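Local structure of aminotransferase, class IV (Brucella abortus, 4TVI) at residues L78-A83 with R243-K248; E104-E109 with T143-C148; R190-A195 with T215-V220. The protein probably catalyses the reversible transfer of an amino group from leucine, isoleucine or valine to 2-oxoglutarate, with pyridoxal 5'-phosphate as cofactor. All coordinates share one frame; numbering follows the deposited sequence.

Contact 1: residues L78-A83 with R243-K248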
ATOM      1  N   LEU A  78     -21.113   7.284 -13.234  1.00 16.16           N
ATOM      2  CA  LEU A  78     -19.873   7.009 -13.962  1.00 18.63           C
ATOM      3  C   LEU A  78     -19.010   8.269 -14.024  1.00 19.39           C
ATOM      4  O   LEU A  78     -17.782   8.193 -13.984  1.00 19.21           O
ATOM      5  CB  LEU A  78     -20.158   6.492 -15.377  1.00 13.81           C
ATOM      6  CG  LEU A  78     -18.938   6.342 -16.298  1.00 13.95           C
ATOM      7  CD1 LEU A  78     -17.890   5.421 -15.673  1.00 13.90           C
ATOM      8  CD2 LEU A  78     -19.357   5.823 -17.671  1.00 14.55           C
ATOM      9  N   ASP A  79     -19.657   9.426 -14.131  1.00 19.05           N
ATOM     10  CA  ASP A  79     -18.926  10.680 -14.235  1.00 17.14           C
ATOM     11  C   ASP A  79     -18.200  10.997 -12.931  1.00 16.40           C
ATOM     12  O   ASP A  79     -17.049  11.436 -12.950  1.00 16.17           O
ATOM     13  CB  ASP A  79     -19.861  11.831 -14.625  1.00 15.47           C
ATOM     14  CG  ASP A  79     -21.073  11.957 -13.703  1.00 19.36           C
ATOM     15  OD1 ASP A  79     -21.445  10.971 -13.037  1.00 22.34           O
ATOM     16  OD2 ASP A  79     -21.663  13.055 -13.654  1.00 20.29           O
ATOM     17  N   ARG A  80     -18.863  10.754 -11.803  1.00 14.33           N
ATOM     18  CA  ARG A  80     -18.259  11.020 -10.500  1.00 16.93           C
ATOM     19  C   ARG A  80     -17.101  10.066 -10.221  1.00 15.13           C
ATOM     20  O   ARG A  80     -16.055  10.477  -9.729  1.00 14.06           O
ATOM     21  CB  ARG A  80     -19.299  10.912  -9.380  1.00 15.35           C
ATOM     22  CG  ARG A  80     -20.478  11.863  -9.521  1.00 17.78           C
ATOM     23  CD  ARG A  80     -21.130  12.100  -8.173  1.00 18.56           C
ATOM     24  NE  ARG A  80     -20.247  12.827  -7.257  1.00 20.73           N
ATOM     25  CZ  ARG A  80     -20.442  12.912  -5.945  1.00 21.52           C
ATOM     26  NH1 ARG A  80     -21.483  12.306  -5.390  1.00 22.90           N
ATOM     27  NH2 ARG A  80     -19.597  13.598  -5.185  1.00 19.21           N
ATOM     28  N   HIS A  81     -17.297   8.791 -10.540  1.00 17.76           N
ATOM     29  CA  HIS A  81     -16.253   7.788 -10.360  1.00 18.48           C
ATOM     30  C   HIS A  81     -15.043   8.082 -11.244  1.00 19.10           C
ATOM     31  O   HIS A  81     -13.900   7.869 -10.833  1.00 16.67           O
ATOM     32  CB  HIS A  81     -16.801   6.387 -10.648  1.00 17.48           C
ATOM     33  CG  HIS A  81     -17.659   5.834  -9.552  1.00 16.23           C
ATOM     34  ND1 HIS A  81     -17.157   5.494  -8.313  1.00 16.22           N
ATOM     35  CD2 HIS A  81     -18.985   5.556  -9.507  1.00 16.37           C
ATOM     36  CE1 HIS A  81     -18.133   5.027  -7.556  1.00 15.53           C
ATOM     37  NE2 HIS A  81     -19.254   5.057  -8.257  1.00 14.30           N
ATOM     38  N   SER A  82     -15.298   8.573 -12.455  1.00 19.21           N
ATOM     39  CA  SER A  82     -14.219   8.935 -13.372  1.00 18.25           C
ATOM     40  C   SER A  82     -13.407  10.090 -12.808  1.00 18.97           C
ATOM     41  O   SER A  82     -12.171  10.083 -12.863  1.00 17.29           O
ATOM     42  CB  SER A  82     -14.773   9.310 -14.746  1.00 13.39           C
ATOM     43  OG  SER A  82     -15.438   8.206 -15.331  1.00 13.39           O
ATOM     44  N   ALA A  83     -14.107  11.073 -12.248  1.00 16.40           N
ATOM     45  CA  ALA A  83     -13.454  12.251 -11.697  1.00 14.65           C
ATOM     46  C   ALA A  83     -12.599  11.904 -10.480  1.00 16.07           C
ATOM     47  O   ALA A  83     -11.526  12.475 -10.290  1.00 19.24           O
ATOM     48  CB  ALA A  83     -14.487  13.304 -11.330  1.00 16.56           C
ATOM     49  N   ARG A 243     -22.670   6.065  -1.464  1.00 10.68           N
ATOM     50  CA  ARG A 243     -23.130   6.561  -0.165  1.00 14.13           C
ATOM     51  C   ARG A 243     -23.843   7.903  -0.289  1.00 12.68           C
ATOM     52  O   ARG A 243     -24.963   8.066   0.199  1.00 13.52           O
ATOM     53  CB  ARG A 243     -21.941   6.692   0.796  1.00 15.57           C
ATOM     54  CG  ARG A 243     -22.243   7.446   2.093  1.00 14.82           C
ATOM     55  CD  ARG A 243     -20.948   7.845   2.789  1.00 16.64           C
ATOM     56  NE  ARG A 243     -21.200   8.503   4.063  1.00 19.05           N
ATOM     57  CZ  ARG A 243     -21.482   9.793   4.193  1.00 19.38           C
ATOM     58  NH1 ARG A 243     -21.535  10.578   3.119  1.00 18.13           N
ATOM     59  NH2 ARG A 243     -21.714  10.296   5.398  1.00 20.90           N
ATOM     60  N   GLN A 244     -23.197   8.853  -0.960  1.00 12.38           N
ATOM     61  CA  GLN A 244     -23.763  10.185  -1.152  1.00 14.87           C
ATOM     62  C   GLN A 244     -25.054  10.130  -1.962  1.00 17.74           C
ATOM     63  O   GLN A 244     -25.997  10.866  -1.684  1.00 20.37           O
ATOM     64  CB  GLN A 244     -22.755  11.098  -1.852  1.00 17.16           C
ATOM     65  CG  GLN A 244     -21.472  11.345  -1.068  1.00 18.24           C
ATOM     66  CD  GLN A 244     -20.419  12.052  -1.900  1.00 19.66           C
ATOM     67  OE1 GLN A 244     -20.724  12.967  -2.667  1.00 18.02           O
ATOM     68  NE2 GLN A 244     -19.173  11.615  -1.769  1.00 21.01           N
ATOM     69  N   ARG A 245     -25.087   9.263  -2.970  1.00 18.44           N
ATOM     70  CA  ARG A 245     -26.262   9.136  -3.819  1.00 18.03           C
ATOM     71  C   ARG A 245     -27.448   8.609  -3.019  1.00 17.20           C
ATOM     72  O   ARG A 245     -28.560   9.123  -3.141  1.00 17.54           O
ATOM     73  CB  ARG A 245     -25.980   8.218  -5.013  1.00 16.72           C
ATOM     74  CG  ARG A 245     -27.161   8.095  -5.982  1.00 17.79           C
ATOM     75  CD  ARG A 245     -27.542   9.460  -6.558  1.00 18.32           C
ATOM     76  NE  ARG A 245     -26.437  10.048  -7.306  1.00 18.52           N
ATOM     77  CZ  ARG A 245     -26.438  11.272  -7.824  1.00 20.68           C
ATOM     78  NH1 ARG A 245     -27.498  12.061  -7.678  1.00 23.63           N
ATOM     79  NH2 ARG A 245     -25.376  11.705  -8.493  1.00 16.99           N
ATOM     80  N   VAL A 246     -27.200   7.588  -2.200  1.00 14.34           N
ATOM     81  CA  VAL A 246     -28.239   6.978  -1.371  1.00 14.91           C
ATOM     82  C   VAL A 246     -28.772   7.959  -0.313  1.00 16.82           C
ATOM     83  O   VAL A 246     -29.985   8.041  -0.073  1.00 16.55           O
ATOM     84  CB  VAL A 246     -27.713   5.695  -0.685  1.00 14.87           C
ATOM     85  CG1 VAL A 246     -28.656   5.229   0.426  1.00 15.06           C
ATOM     86  CG2 VAL A 246     -27.495   4.592  -1.716  1.00 15.22           C
ATOM     87  N   ILE A 247     -27.868   8.721   0.294  1.00 15.06           N
ATOM     88  CA  ILE A 247     -28.266   9.745   1.258  1.00 18.80           C
ATOM     89  C   ILE A 247     -29.168  10.772   0.585  1.00 22.13           C
ATOM     90  O   ILE A 247     -30.216  11.137   1.113  1.00 24.18           O
ATOM     91  CB  ILE A 247     -27.043  10.460   1.869  1.00 16.00           C
ATOM     92  CG1 ILE A 247     -26.258   9.510   2.777  1.00 14.17           C
ATOM     93  CG2 ILE A 247     -27.476  11.685   2.644  1.00 13.24           C
ATOM     94  CD1 ILE A 247     -24.943  10.100   3.267  1.00 14.55           C
ATOM     95  N   LYS A 248     -28.752  11.224  -0.592  1.00 23.05           N
ATOM     96  CA  LYS A 248     -29.498  12.217  -1.353  1.00 21.99           C
ATOM     97  C   LYS A 248     -30.894  11.707  -1.706  1.00 21.31           C
ATOM     98  O   LYS A 248     -31.883  12.417  -1.533  1.00 21.05           O
ATOM     99  CB  LYS A 248     -28.722  12.596  -2.620  1.00 22.00           C
ATOM    100  CG  LYS A 248     -29.391  13.636  -3.509  1.00 26.58           C
ATOM    101  CD  LYS A 248     -28.481  14.017  -4.672  1.00 28.42           C
ATOM    102  CE  LYS A 248     -29.249  14.728  -5.781  1.00 34.26           C
ATOM    103  NZ  LYS A 248     -29.870  15.999  -5.333  1.00 37.35           N
TER
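R80 and R245 mark the place where the backbones of 78-83 and 243-248 come nearest, and even there the CA of R80 and the CA of R245 are 10.6 Å apart. The two helices do not pack backbone to backbone; long polar side chains make the contact, a surface bridge between the two halves of this class-IV aminotransferase. Helix 78-91 lies beside helix 100-111, next to the five-stranded antiparallel sheet. Helix 241-252 belongs to the other half, where R243 and I247 rest on strand 219-224.

The bridge itself is a guanidinium fork closing on one amide oxygen. R80 reaches out with its chain bent at CD (chi3 67°), which turns the end of the guanidinium toward Q244. NH1 of R80 donates to OE1 of Q244 at 2.9 Å, and NH2 of R80 donates to the same OE1 at 2.8 Å. The oxygen sits in the guanidinium plane, midway between the two nitrogens, so neither N-H points straight at it (142° and 146°). Seen from Q244 the fit is less regular: the two planes are steeply inclined, both nitrogens approach from one face of the amide, and NH1 stands well above the carbonyl plane. The other end of that amide is also held, since NE2 of Q244 donates to the backbone O of N239, which settles which way round the amide lies.

R245 curls back beside this bridge and brings its NH2 within 4.3 Å of the CD of R80. The like charges stay apart, and R245 forms a salt bridge with D77, just ahead of helix 78-91, a second polar tie between helix 241-252 and the start of that helix. Inside helix 78-91, OG of S82 folds back onto the O of L78 at 2.7 Å.

Contact 2: residues E104-E109 with T143-C148; sequences EALARE and TDFALC
A107 and L147 form the tight part of this helix-on-sheet contact: CD2 of L147 presses against the helix backbone itself, 3.7 Å from the CA of A107, with the CB of A107 somewhat farther from that CD2 at 4.1 Å. The axes of the short segments 104-109 and 143-148 approach to 9.8 Å, with a signed crossing angle of -40°. L106 completes the apolar layer. Its CG lies 4.0 Å from CD2 of L147, the two leucines lying alongside and pointing opposite ways, and its CD2 meets the edge of the F145 ring at CE2, 3.7 Å away. Both F145 and L147 hold their CG anti to the backbone N (chi1 173° and -180°), reaching out from the strand toward the helix.

The other side of the helix is polar and more open. There E104 and R108, one turn apart, form a salt bridge with NH2 of R108 2.9 Å from OE2 of E104, and they lean on helix 78-91 rather than on the sheet. Helix 100-111 thus rests on strand 143-151 and touches Y38 of strand 35-39 through L106. Strand 120-128 flanks strand 143-151 on its other side, its I122 and P124 touching L147 and its Y126 meeting the F145 ring.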
ATOM      1  N   GLU A 104     -14.450   8.718 -18.821  1.00 19.23           N
ATOM      2  CA  GLU A 104     -15.846   8.330 -18.993  1.00 17.93           C
ATOM      3  C   GLU A 104     -16.125   7.918 -20.437  1.00 17.68           C
ATOM      4  O   GLU A 104     -16.753   6.889 -20.688  1.00 15.78           O
ATOM      5  CB  GLU A 104     -16.784   9.467 -18.582  1.00 17.13           C
ATOM      6  CG  GLU A 104     -18.248   9.180 -18.882  1.00 21.46           C
ATOM      7  CD  GLU A 104     -19.190  10.250 -18.347  1.00 23.38           C
ATOM      8  OE1 GLU A 104     -18.722  11.182 -17.663  1.00 22.26           O
ATOM      9  OE2 GLU A 104     -20.408  10.149 -18.606  1.00 28.33           O
ATOM     10  N   ALA A 105     -15.654   8.731 -21.377  1.00 18.72           N
ATOM     11  CA  ALA A 105     -15.848   8.469 -22.799  1.00 22.17           C
ATOM     12  C   ALA A 105     -15.186   7.155 -23.203  1.00 21.29           C
ATOM     13  O   ALA A 105     -15.753   6.362 -23.953  1.00 20.25           O
ATOM     14  CB  ALA A 105     -15.303   9.617 -23.629  1.00 17.91           C
ATOM     15  N   LEU A 106     -13.981   6.934 -22.696  1.00 19.86           N
ATOM     16  CA  LEU A 106     -13.242   5.705 -22.961  1.00 20.40           C
ATOM     17  C   LEU A 106     -13.971   4.492 -22.376  1.00 20.07           C
ATOM     18  O   LEU A 106     -14.051   3.436 -23.007  1.00 18.02           O
ATOM     19  CB  LEU A 106     -11.830   5.808 -22.386  1.00 17.75           C
ATOM     20  CG  LEU A 106     -10.859   4.683 -22.734  1.00 21.48           C
ATOM     21  CD1 LEU A 106     -10.583   4.675 -24.228  1.00 21.15           C
ATOM     22  CD2 LEU A 106      -9.573   4.833 -21.939  1.00 20.33           C
ATOM     23  N   ALA A 107     -14.508   4.656 -21.171  1.00 19.60           N
ATOM     24  CA  ALA A 107     -15.276   3.594 -20.526  1.00 21.56           C
ATOM     25  C   ALA A 107     -16.477   3.183 -21.378  1.00 22.11           C
ATOM     26  O   ALA A 107     -16.735   1.993 -21.572  1.00 21.69           O
ATOM     27  CB  ALA A 107     -15.735   4.037 -19.146  1.00 21.39           C
ATOM     28  N   ARG A 108     -17.199   4.170 -21.898  1.00 16.49           N
ATOM     29  CA  ARG A 108     -18.385   3.894 -22.700  1.00 17.85           C
ATOM     30  C   ARG A 108     -18.016   3.179 -23.996  1.00 19.82           C
ATOM     31  O   ARG A 108     -18.774   2.343 -24.494  1.00 18.74           O
ATOM     32  CB  ARG A 108     -19.156   5.183 -23.006  1.00 17.51           C
ATOM     33  CG  ARG A 108     -19.677   5.883 -21.754  1.00 16.80           C
ATOM     34  CD  ARG A 108     -20.747   6.917 -22.073  1.00 17.26           C
ATOM     35  NE  ARG A 108     -21.135   7.647 -20.867  1.00 18.18           N
ATOM     36  CZ  ARG A 108     -22.037   7.225 -19.985  1.00 20.21           C
ATOM     37  NH1 ARG A 108     -22.657   6.064 -20.164  1.00 19.95           N
ATOM     38  NH2 ARG A 108     -22.312   7.961 -18.915  1.00 20.57           N
ATOM     39  N   GLU A 109     -16.851   3.514 -24.538  1.00 21.45           N
ATOM     40  CA  GLU A 109     -16.360   2.859 -25.741  1.00 23.51           C
ATOM     41  C   GLU A 109     -16.044   1.400 -25.437  1.00 21.53           C
ATOM     42  O   GLU A 109     -16.414   0.500 -26.194  1.00 20.63           O
ATOM     43  CB  GLU A 109     -15.125   3.583 -26.291  1.00 24.04           C
ATOM     44  CG  GLU A 109     -15.434   4.941 -26.903  1.00 28.27           C
ATOM     45  CD  GLU A 109     -14.195   5.728 -27.287  1.00 31.56           C
ATOM     46  OE1 GLU A 109     -13.077   5.318 -26.908  1.00 33.46           O
ATOM     47  OE2 GLU A 109     -14.343   6.768 -27.966  1.00 31.51           O
ATOM     48  N   THR A 143       3.572   8.894 -14.870  1.00 17.00           N
ATOM     49  CA  THR A 143       2.242   8.334 -14.629  1.00 17.37           C
ATOM     50  C   THR A 143       1.690   7.646 -15.873  1.00 20.10           C
ATOM     51  O   THR A 143       1.789   8.180 -16.983  1.00 16.62           O
ATOM     52  CB  THR A 143       1.247   9.423 -14.171  1.00 17.94           C
ATOM     53  OG1 THR A 143       1.699   9.992 -12.936  1.00 17.98           O
ATOM     54  CG2 THR A 143      -0.145   8.837 -13.961  1.00 17.09           C
ATOM     55  N   ASP A 144       1.152   6.441 -15.691  1.00 15.59           N
ATOM     56  CA  ASP A 144       0.502   5.728 -16.783  1.00 20.09           C
ATOM     57  C   ASP A 144      -0.914   5.321 -16.379  1.00 18.22           C
ATOM     58  O   ASP A 144      -1.283   5.401 -15.209  1.00 14.80           O
ATOM     59  CB  ASP A 144       1.320   4.503 -17.200  1.00 18.57           C
ATOM     60  CG  ASP A 144       1.096   4.121 -18.658  1.00 21.80           C
ATOM     61  OD1 ASP A 144       0.175   4.683 -19.298  1.00 21.31           O
ATOM     62  OD2 ASP A 144       1.854   3.274 -19.171  1.00 21.06           O
ATOM     63  N   PHE A 145      -1.695   4.868 -17.353  1.00 17.84           N
ATOM     64  CA  PHE A 145      -3.111   4.592 -17.142  1.00 17.07           C
ATOM     65  C   PHE A 145      -3.527   3.242 -17.706  1.00 18.53           C
ATOM     66  O   PHE A 145      -2.969   2.769 -18.700  1.00 22.67           O
ATOM     67  CB  PHE A 145      -3.945   5.710 -17.777  1.00 16.68           C
ATOM     68  CG  PHE A 145      -5.430   5.461 -17.767  1.00 17.57           C
ATOM     69  CD1 PHE A 145      -6.188   5.755 -16.645  1.00 15.33           C
ATOM     70  CD2 PHE A 145      -6.073   4.971 -18.893  1.00 18.57           C
ATOM     71  CE1 PHE A 145      -7.553   5.545 -16.638  1.00 15.66           C
ATOM     72  CE2 PHE A 145      -7.446   4.759 -18.893  1.00 18.30           C
ATOM     73  CZ  PHE A 145      -8.184   5.045 -17.766  1.00 17.47           C
ATOM     74  N   ALA A 146      -4.510   2.621 -17.067  1.00 14.94           N
ATOM     75  CA  ALA A 146      -5.160   1.448 -17.633  1.00 17.93           C
ATOM     76  C   ALA A 146      -6.607   1.403 -17.166  1.00 18.65           C
ATOM     77  O   ALA A 146      -6.916   1.766 -16.030  1.00 18.38           O
ATOM     78  CB  ALA A 146      -4.426   0.172 -17.256  1.00 14.46           C
ATOM     79  N   LEU A 147      -7.495   0.982 -18.059  1.00 17.75           N
ATOM     80  CA  LEU A 147      -8.915   0.873 -17.748  1.00 18.53           C
ATOM     81  C   LEU A 147      -9.373  -0.567 -17.939  1.00 20.04           C
ATOM     82  O   LEU A 147      -9.448  -1.061 -19.064  1.00 22.57           O
ATOM     83  CB  LEU A 147      -9.730   1.816 -18.630  1.00 18.07           C
ATOM     84  CG  LEU A 147     -11.245   1.830 -18.424  1.00 18.30           C
ATOM     85  CD1 LEU A 147     -11.592   2.194 -16.980  1.00 14.51           C
ATOM     86  CD2 LEU A 147     -11.886   2.799 -19.399  1.00 17.94           C
ATOM     87  N   CYS A 148      -9.682  -1.239 -16.838  1.00 19.08           N
ATOM     88  CA  CYS A 148     -10.027  -2.655 -16.889  1.00 19.54           C
ATOM     89  C   CYS A 148     -11.527  -2.876 -16.732  1.00 19.56           C
ATOM     90  O   CYS A 148     -12.126  -2.482 -15.724  1.00 19.47           O
ATOM     91  CB  CYS A 148      -9.260  -3.419 -15.803  1.00 16.69           C
ATOM     92  SG  CYS A 148      -9.499  -5.211 -15.836  1.00 20.84           S
TER

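Contact 3: residues R190-A195 with T215-V220; sequences RMLREA and TATSNV
L192, A216 and T217 meet through aliphatic carbons alone, and none of these side chains carries a ring or other flat group to offer a face or an edge. The planar groups that matter are amides just outside the contact: N202 accepts from the backbone N of A216 with its OD1 and hydrogen-bonds OG1 of T217 through its ND2, while N188, from the same helix as L192, reaches the O of A216 with its ND2.

Between these polar ties the apolar contact is compact. A216 points its CB at the helix, where it meets CD2 of L192 at 3.8 Å and, less closely, CB of M191 at 4.2 Å. The CB of L192 sets off to one side of the loop, and the end of the side chain comes nearer: CG and CD2 cover the CB of A216, and CD1 of L192 reaches CG2 of T217 at 3.7 Å. The leucine and threonine side chains run at about a right angle. T217 has its OG1 flanked on one side by the backbone N and on the other by C (chi1 63°), so the hydroxyl can bond N202 while CG2 is left for L192.

The loop keeps its shape by an ST turn: OG1 of T215 accepts from the backbone N of T217 at 3.1 Å, almost straight at 165°. A hydrogen bond between the same OG1 and OG of S218, 3.0 Å, ties the turn further. With the preceding E214, the run through A216 to N219 fits the opening of the class-IV aminotransferase signature.

V136 of the second subunit packs on both L192 and T217. Within the chain, M191 touches V205 of strand 202-206, while 215-220 links strand 212-215 to strand 219-224, placing helix 185-198 against the connection between these strands.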
ATOM      1  N   ARG A 190      -6.549  -7.959   6.004  1.00 16.16           N
ATOM      2  CA  ARG A 190      -6.347  -8.671   7.263  1.00 18.32           C
ATOM      3  C   ARG A 190      -7.602  -8.612   8.144  1.00 15.23           C
ATOM      4  O   ARG A 190      -7.886  -9.557   8.877  1.00 15.89           O
ATOM      5  CB  ARG A 190      -5.112  -8.144   8.004  1.00 19.67           C
ATOM      6  CG  ARG A 190      -5.105  -6.664   8.319  1.00 20.17           C
ATOM      7  CD  ARG A 190      -3.839  -6.267   9.088  1.00 20.87           C
ATOM      8  NE  ARG A 190      -3.902  -4.878   9.544  1.00 22.91           N
ATOM      9  CZ  ARG A 190      -3.070  -4.336  10.430  1.00 21.46           C
ATOM     10  NH1 ARG A 190      -2.098  -5.058  10.977  1.00 16.53           N
ATOM     11  NH2 ARG A 190      -3.224  -3.069  10.784  1.00 24.16           N
ATOM     12  N   MET A 191      -8.352  -7.516   8.068  1.00 14.59           N
ATOM     13  CA  MET A 191      -9.622  -7.423   8.786  1.00 17.27           C
ATOM     14  C   MET A 191     -10.583  -8.488   8.275  1.00 17.25           C
ATOM     15  O   MET A 191     -11.265  -9.156   9.053  1.00 18.80           O
ATOM     16  CB  MET A 191     -10.252  -6.038   8.619  1.00 17.59           C
ATOM     17  CG  MET A 191      -9.446  -4.892   9.210  1.00 19.64           C
ATOM     18  SD  MET A 191     -10.151  -3.308   8.719  1.00 20.10           S
ATOM     19  CE  MET A 191      -8.998  -2.159   9.472  1.00 13.95           C
ATOM     20  N   LEU A 192     -10.635  -8.634   6.956  1.00 16.48           N
ATOM     21  CA  LEU A 192     -11.495  -9.629   6.332  1.00 18.15           C
ATOM     22  C   LEU A 192     -11.043 -11.028   6.712  1.00 20.97           C
ATOM     23  O   LEU A 192     -11.870 -11.892   7.011  1.00 20.80           O
ATOM     24  CB  LEU A 192     -11.495  -9.460   4.812  1.00 17.15           C
ATOM     25  CG  LEU A 192     -12.243  -8.217   4.327  1.00 17.26           C
ATOM     26  CD1 LEU A 192     -11.937  -7.944   2.873  1.00 17.53           C
ATOM     27  CD2 LEU A 192     -13.740  -8.397   4.526  1.00 17.31           C
ATOM     28  N   ARG A 193      -9.728 -11.242   6.720  1.00 20.33           N
ATOM     29  CA  ARG A 193      -9.167 -12.523   7.134  1.00 21.87           C
ATOM     30  C   ARG A 193      -9.604 -12.847   8.561  1.00 20.02           C
ATOM     31  O   ARG A 193     -10.003 -13.972   8.866  1.00 19.74           O
ATOM     32  CB  ARG A 193      -7.638 -12.513   7.043  1.00 26.73           C
ATOM     33  CG  ARG A 193      -6.991 -13.770   7.622  1.00 34.46           C
ATOM     34  CD  ARG A 193      -5.520 -13.551   7.956  1.00 38.80           C
ATOM     35  NE  ARG A 193      -5.320 -12.348   8.763  1.00 39.75           N
ATOM     36  CZ  ARG A 193      -5.473 -12.288  10.083  1.00 40.73           C
ATOM     37  NH1 ARG A 193      -5.833 -13.369  10.766  1.00 41.95           N
ATOM     38  NH2 ARG A 193      -5.268 -11.142  10.720  1.00 39.02           N
ATOM     39  N   GLU A 194      -9.527 -11.849   9.432  1.00 18.51           N
ATOM     40  CA  GLU A 194      -9.935 -12.027  10.821  1.00 19.56           C
ATOM     41  C   GLU A 194     -11.425 -12.343  10.937  1.00 19.55           C
ATOM     42  O   GLU A 194     -11.825 -13.239  11.681  1.00 18.99           O
ATOM     43  CB  GLU A 194      -9.618 -10.770  11.632  1.00 19.66           C
ATOM     44  CG  GLU A 194      -9.478 -11.007  13.123  1.00 23.40           C
ATOM     45  CD  GLU A 194      -9.128  -9.736  13.872  1.00 26.01           C
ATOM     46  OE1 GLU A 194      -9.688  -8.673  13.534  1.00 25.83           O
ATOM     47  OE2 GLU A 194      -8.293  -9.797  14.792  1.00 29.63           O
ATOM     48  N   ALA A 195     -12.240 -11.616  10.180  1.00 21.08           N
ATOM     49  CA  ALA A 195     -13.683 -11.827  10.199  1.00 20.96           C
ATOM     50  C   ALA A 195     -14.019 -13.238   9.738  1.00 22.50           C
ATOM     51  O   ALA A 195     -14.802 -13.945  10.374  1.00 19.48           O
ATOM     52  CB  ALA A 195     -14.385 -10.799   9.322  1.00 16.93           C
ATOM     53  N   THR A 215     -17.403  -0.607   6.839  1.00 15.81           N
ATOM     54  CA  THR A 215     -17.032  -2.012   6.897  1.00 17.29           C
ATOM     55  C   THR A 215     -15.643  -2.142   6.289  1.00 15.99           C
ATOM     56  O   THR A 215     -15.044  -1.144   5.902  1.00 16.11           O
ATOM     57  CB  THR A 215     -18.039  -2.931   6.165  1.00 16.33           C
ATOM     58  OG1 THR A 215     -17.720  -2.993   4.772  1.00 14.87           O
ATOM     59  CG2 THR A 215     -19.472  -2.422   6.348  1.00 16.55           C
ATOM     60  N   ALA A 216     -15.136  -3.361   6.185  1.00 17.04           N
ATOM     61  CA  ALA A 216     -13.803  -3.561   5.629  1.00 17.55           C
ATOM     62  C   ALA A 216     -13.783  -3.360   4.115  1.00 18.84           C
ATOM     63  O   ALA A 216     -12.714  -3.281   3.513  1.00 22.60           O
ATOM     64  CB  ALA A 216     -13.283  -4.937   5.986  1.00 17.90           C
ATOM     65  N   THR A 217     -14.959  -3.289   3.498  1.00 18.54           N
ATOM     66  CA  THR A 217     -15.045  -3.189   2.039  1.00 19.50           C
ATOM     67  C   THR A 217     -15.949  -2.070   1.524  1.00 20.31           C
ATOM     68  O   THR A 217     -16.020  -1.842   0.312  1.00 20.66           O
ATOM     69  CB  THR A 217     -15.579  -4.492   1.419  1.00 20.46           C
ATOM     70  OG1 THR A 217     -16.919  -4.718   1.883  1.00 19.30           O
ATOM     71  CG2 THR A 217     -14.697  -5.682   1.784  1.00 19.78           C
ATOM     72  N   SER A 218     -16.659  -1.391   2.421  1.00 16.27           N
ATOM     73  CA  SER A 218     -17.724  -0.493   1.978  1.00 15.45           C
ATOM     74  C   SER A 218     -18.254   0.430   3.070  1.00 17.16           C
ATOM     75  O   SER A 218     -18.147   0.119   4.253  1.00 13.68           O
ATOM     76  CB  SER A 218     -18.880  -1.323   1.430  1.00 16.98           C
ATOM     77  OG  SER A 218     -19.362  -2.201   2.437  1.00 18.43           O
ATOM     78  N   ASN A 219     -18.864   1.540   2.659  1.00 14.91           N
ATOM     79  CA  ASN A 219     -19.542   2.432   3.595  1.00 16.52           C
ATOM     80  C   ASN A 219     -20.666   1.698   4.297  1.00 17.30           C
ATOM     81  O   ASN A 219     -21.254   0.779   3.729  1.00 19.49           O
ATOM     82  CB  ASN A 219     -20.088   3.665   2.874  1.00 13.99           C
ATOM     83  CG  ASN A 219     -18.992   4.593   2.411  1.00 16.76           C
ATOM     84  OD1 ASN A 219     -18.880   4.893   1.225  1.00 13.29           O
ATOM     85  ND2 ASN A 219     -18.172   5.063   3.351  1.00 17.14           N
ATOM     86  N   VAL A 220     -20.953   2.085   5.535  1.00 17.03           N
ATOM     87  CA  VAL A 220     -21.961   1.386   6.321  1.00 15.78           C
ATOM     88  C   VAL A 220     -23.069   2.342   6.746  1.00 14.87           C
ATOM     89  O   VAL A 220     -22.835   3.537   6.949  1.00 12.09           O
ATOM     90  CB  VAL A 220     -21.333   0.698   7.557  1.00 19.79           C
ATOM     91  CG1 VAL A 220     -20.913   1.726   8.607  1.00 17.57           C
ATOM     92  CG2 VAL A 220     -22.288  -0.335   8.154  1.00 22.09           C
TER

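How the contacts relate
Contact 1 joins the two halves of the chain, and contacts 2 and 3 are both nested in the loop it closes, on opposite sides of the chain's centre. Contact 2 lies about 18 Å from contact 1, centre to centre, and touches it directly: OE1 of E104 comes within 3.3 Å of CB of D79. The centre of contact 3 is about 21 Å from that of contact 1, yet OD1 of N219 packs 3.6 Å from CB of R243. Contacts 2 and 3 do not meet, their nearest atoms being about 17 Å apart. The cofactor is covalently attached to K180, shortly before the helix of contact 3, which makes that contact the one nearest in sequence to the active site.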